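Local coordinates for signal recognition particle 19 kDa protein (Pyrococcus furiosus, PDB 3DLU) that probably binds directly to 7S RNA and mediates binding of the 54 kDa subunit, so assembling the RNA-protein core of the signal recognition particle, at residues Glu36-Ala41 / Phe46-Val51. Numbering follows the deposited sequence.
Sequences EIVRAA and FKVIRV
V38 meets V51 through one methyl group, CG2, which faces both branches of the strand valine, 3.7 Å from V51 CG2 and 3.9 Å from V51 CG1. The helix valine holds CG1 anti to its own backbone N (chi1 167°), and this turn places CG2 beside that N, on the flank where V51 arrives obliquely. V38 CG1 serves the other neighbour and meets V48 CG2 more loosely, at 4.4 Å; the same V48 methyl also touches A41 CB, so one methyl touches two residues on adjacent turns of the helix. The contact illustrates how a helix packs on the strand that follows it: after a short connection the chain turns back, so that segment 36-41 runs roughly antiparallel (142°) to 47-51, packing against the three-stranded antiparallel sheet of the SRP19 fold. V48 and V51 can both face the helix, although three residues apart, because I49 and R50 form a classic beta bulge opposite V74. Near the turn, A41 O accepts a hydrogen bond from F46 N (2.8 Å, 158°). F46 CB packs 4.0 Å from A41 CB, while the F46 side chain also touches S77, P78 and Y79.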
loop_
_atom_site.group_PDB
_atom_site.type_symbol
_atom_site.label_atom_id
_atom_site.label_comp_id
_atom_site.label_asym_id
_atom_site.label_seq_id
_atom_site.Cartn_x
_atom_site.Cartn_y
_atom_site.Cartn_z
ATOM N N GLU A 36 1.868 1.374 -16.540
ATOM C CA GLU A 36 1.378 1.306 -17.912
ATOM C C GLU A 36 -0.111 1.638 -17.969
ATOM O O GLU A 36 -0.576 2.307 -18.896
ATOM C CB GLU A 36 1.628 -0.085 -18.512
ATOM C CG GLU A 36 3.083 -0.368 -18.859
ATOM C CD GLU A 36 3.267 -1.751 -19.459
ATOM O OE1 GLU A 36 2.864 -2.730 -18.799
ATOM O OE2 GLU A 36 3.794 -1.864 -20.589
ATOM N N ILE A 37 -0.855 1.136 -16.993
ATOM C CA ILE A 37 -2.279 1.424 -16.881
ATOM C C ILE A 37 -2.496 2.919 -16.651
ATOM O O ILE A 37 -3.389 3.521 -17.241
ATOM C CB ILE A 37 -2.890 0.591 -15.757
ATOM C CG1 ILE A 37 -2.843 -0.889 -16.175
ATOM C CG2 ILE A 37 -4.325 1.025 -15.446
ATOM C CD1 ILE A 37 -3.090 -1.874 -15.033
ATOM N N VAL A 38 -1.663 3.520 -15.809
ATOM C CA VAL A 38 -1.794 4.948 -15.554
ATOM C C VAL A 38 -1.496 5.735 -16.832
ATOM O O VAL A 38 -2.236 6.651 -17.199
ATOM C CB VAL A 38 -0.883 5.415 -14.409
ATOM C CG1 VAL A 38 -0.805 6.947 -14.373
ATOM C CG2 VAL A 38 -1.382 4.864 -13.080
ATOM N N ARG A 39 -0.419 5.362 -17.511
ATOM C CA ARG A 39 -0.065 6.020 -18.765
ATOM C C ARG A 39 -1.188 5.907 -19.793
ATOM O O ARG A 39 -1.531 6.895 -20.451
ATOM C CB ARG A 39 1.235 5.453 -19.343
ATOM C CG ARG A 39 1.671 6.182 -20.599
ATOM C CD ARG A 39 2.890 5.524 -21.225
ATOM N NE ARG A 39 3.141 6.058 -22.561
ATOM C CZ ARG A 39 4.044 5.578 -23.407
ATOM N NH1 ARG A 39 4.791 4.539 -23.063
ATOM N NH2 ARG A 39 4.199 6.138 -24.600
ATOM N N ALA A 40 -1.742 4.700 -19.942
ATOM C CA ALA A 40 -2.871 4.471 -20.851
ATOM C C ALA A 40 -4.099 5.306 -20.491
ATOM O O ALA A 40 -4.724 5.903 -21.365
ATOM C CB ALA A 40 -3.237 2.979 -20.890
ATOM N N ALA A 41 -4.449 5.334 -19.207
ATOM C CA ALA A 41 -5.621 6.084 -18.746
ATOM C C ALA A 41 -5.487 7.562 -19.095
ATOM O O ALA A 41 -6.434 8.182 -19.562
ATOM C CB ALA A 41 -5.828 5.901 -17.234
ATOM N N PHE A 46 -8.752 9.689 -19.268
ATOM C CA PHE A 46 -9.446 9.302 -18.056
ATOM C C PHE A 46 -8.800 10.100 -16.941
ATOM O O PHE A 46 -7.689 10.601 -17.098
ATOM C CB PHE A 46 -9.298 7.800 -17.776
ATOM C CG PHE A 46 -9.898 6.906 -18.834
ATOM C CD1 PHE A 46 -10.774 7.405 -19.789
ATOM C CD2 PHE A 46 -9.619 5.549 -18.836
ATOM C CE1 PHE A 46 -11.335 6.571 -20.750
ATOM C CE2 PHE A 46 -10.182 4.697 -19.797
ATOM C CZ PHE A 46 -11.033 5.208 -20.751
ATOM N N LYS A 47 -9.486 10.255 -15.823
ATOM C CA LYS A 47 -8.872 10.965 -14.713
ATOM C C LYS A 47 -8.390 9.951 -13.689
ATOM O O LYS A 47 -9.140 9.057 -13.309
ATOM C CB LYS A 47 -9.864 11.941 -14.083
ATOM C CG LYS A 47 -9.276 12.712 -12.917
ATOM C CD LYS A 47 -10.259 13.737 -12.383
ATOM C CE LYS A 47 -9.571 14.690 -11.410
ATOM N NZ LYS A 47 -10.542 15.597 -10.739
ATOM N N VAL A 48 -7.134 10.081 -13.269
ATOM C CA VAL A 48 -6.563 9.198 -12.256
ATOM C C VAL A 48 -6.760 9.760 -10.847
ATOM O O VAL A 48 -6.310 10.867 -10.535
ATOM C CB VAL A 48 -5.075 8.930 -12.524
ATOM C CG1 VAL A 48 -4.510 7.975 -11.501
ATOM C CG2 VAL A 48 -4.898 8.370 -13.932
ATOM N N ILE A 49 -7.434 8.973 -10.016
ATOM C CA ILE A 49 -7.835 9.358 -8.661
ATOM C C ILE A 49 -6.879 8.812 -7.587
ATOM O O ILE A 49 -6.469 9.542 -6.674
ATOM C CB ILE A 49 -9.278 8.873 -8.379
ATOM C CG1 ILE A 49 -10.261 9.446 -9.414
ATOM C CG2 ILE A 49 -9.715 9.193 -6.949
ATOM C CD1 ILE A 49 -10.210 10.974 -9.539
ATOM N N ARG A 50 -6.536 7.530 -7.686
ATOM C CA ARG A 50 -5.578 6.899 -6.764
ATOM C C ARG A 50 -4.721 5.881 -7.503
ATOM O O ARG A 50 -5.222 5.155 -8.348
ATOM C CB ARG A 50 -6.294 6.166 -5.620
ATOM C CG ARG A 50 -5.320 5.320 -4.757
ATOM C CD ARG A 50 -6.001 4.633 -3.568
ATOM N NE ARG A 50 -5.038 4.153 -2.569
ATOM C CZ ARG A 50 -4.954 2.895 -2.135
ATOM N NH1 ARG A 50 -5.767 1.962 -2.613
ATOM N NH2 ARG A 50 -4.056 2.566 -1.208
ATOM N N VAL A 51 -3.440 5.819 -7.172
ATOM C CA VAL A 51 -2.569 4.762 -7.688
ATOM C C VAL A 51 -1.824 4.141 -6.526
ATOM O O VAL A 51 -1.134 4.840 -5.803
ATOM C CB VAL A 51 -1.520 5.323 -8.666
ATOM C CG1 VAL A 51 -0.685 4.187 -9.278
ATOM C CG2 VAL A 51 -2.185 6.141 -9.745
#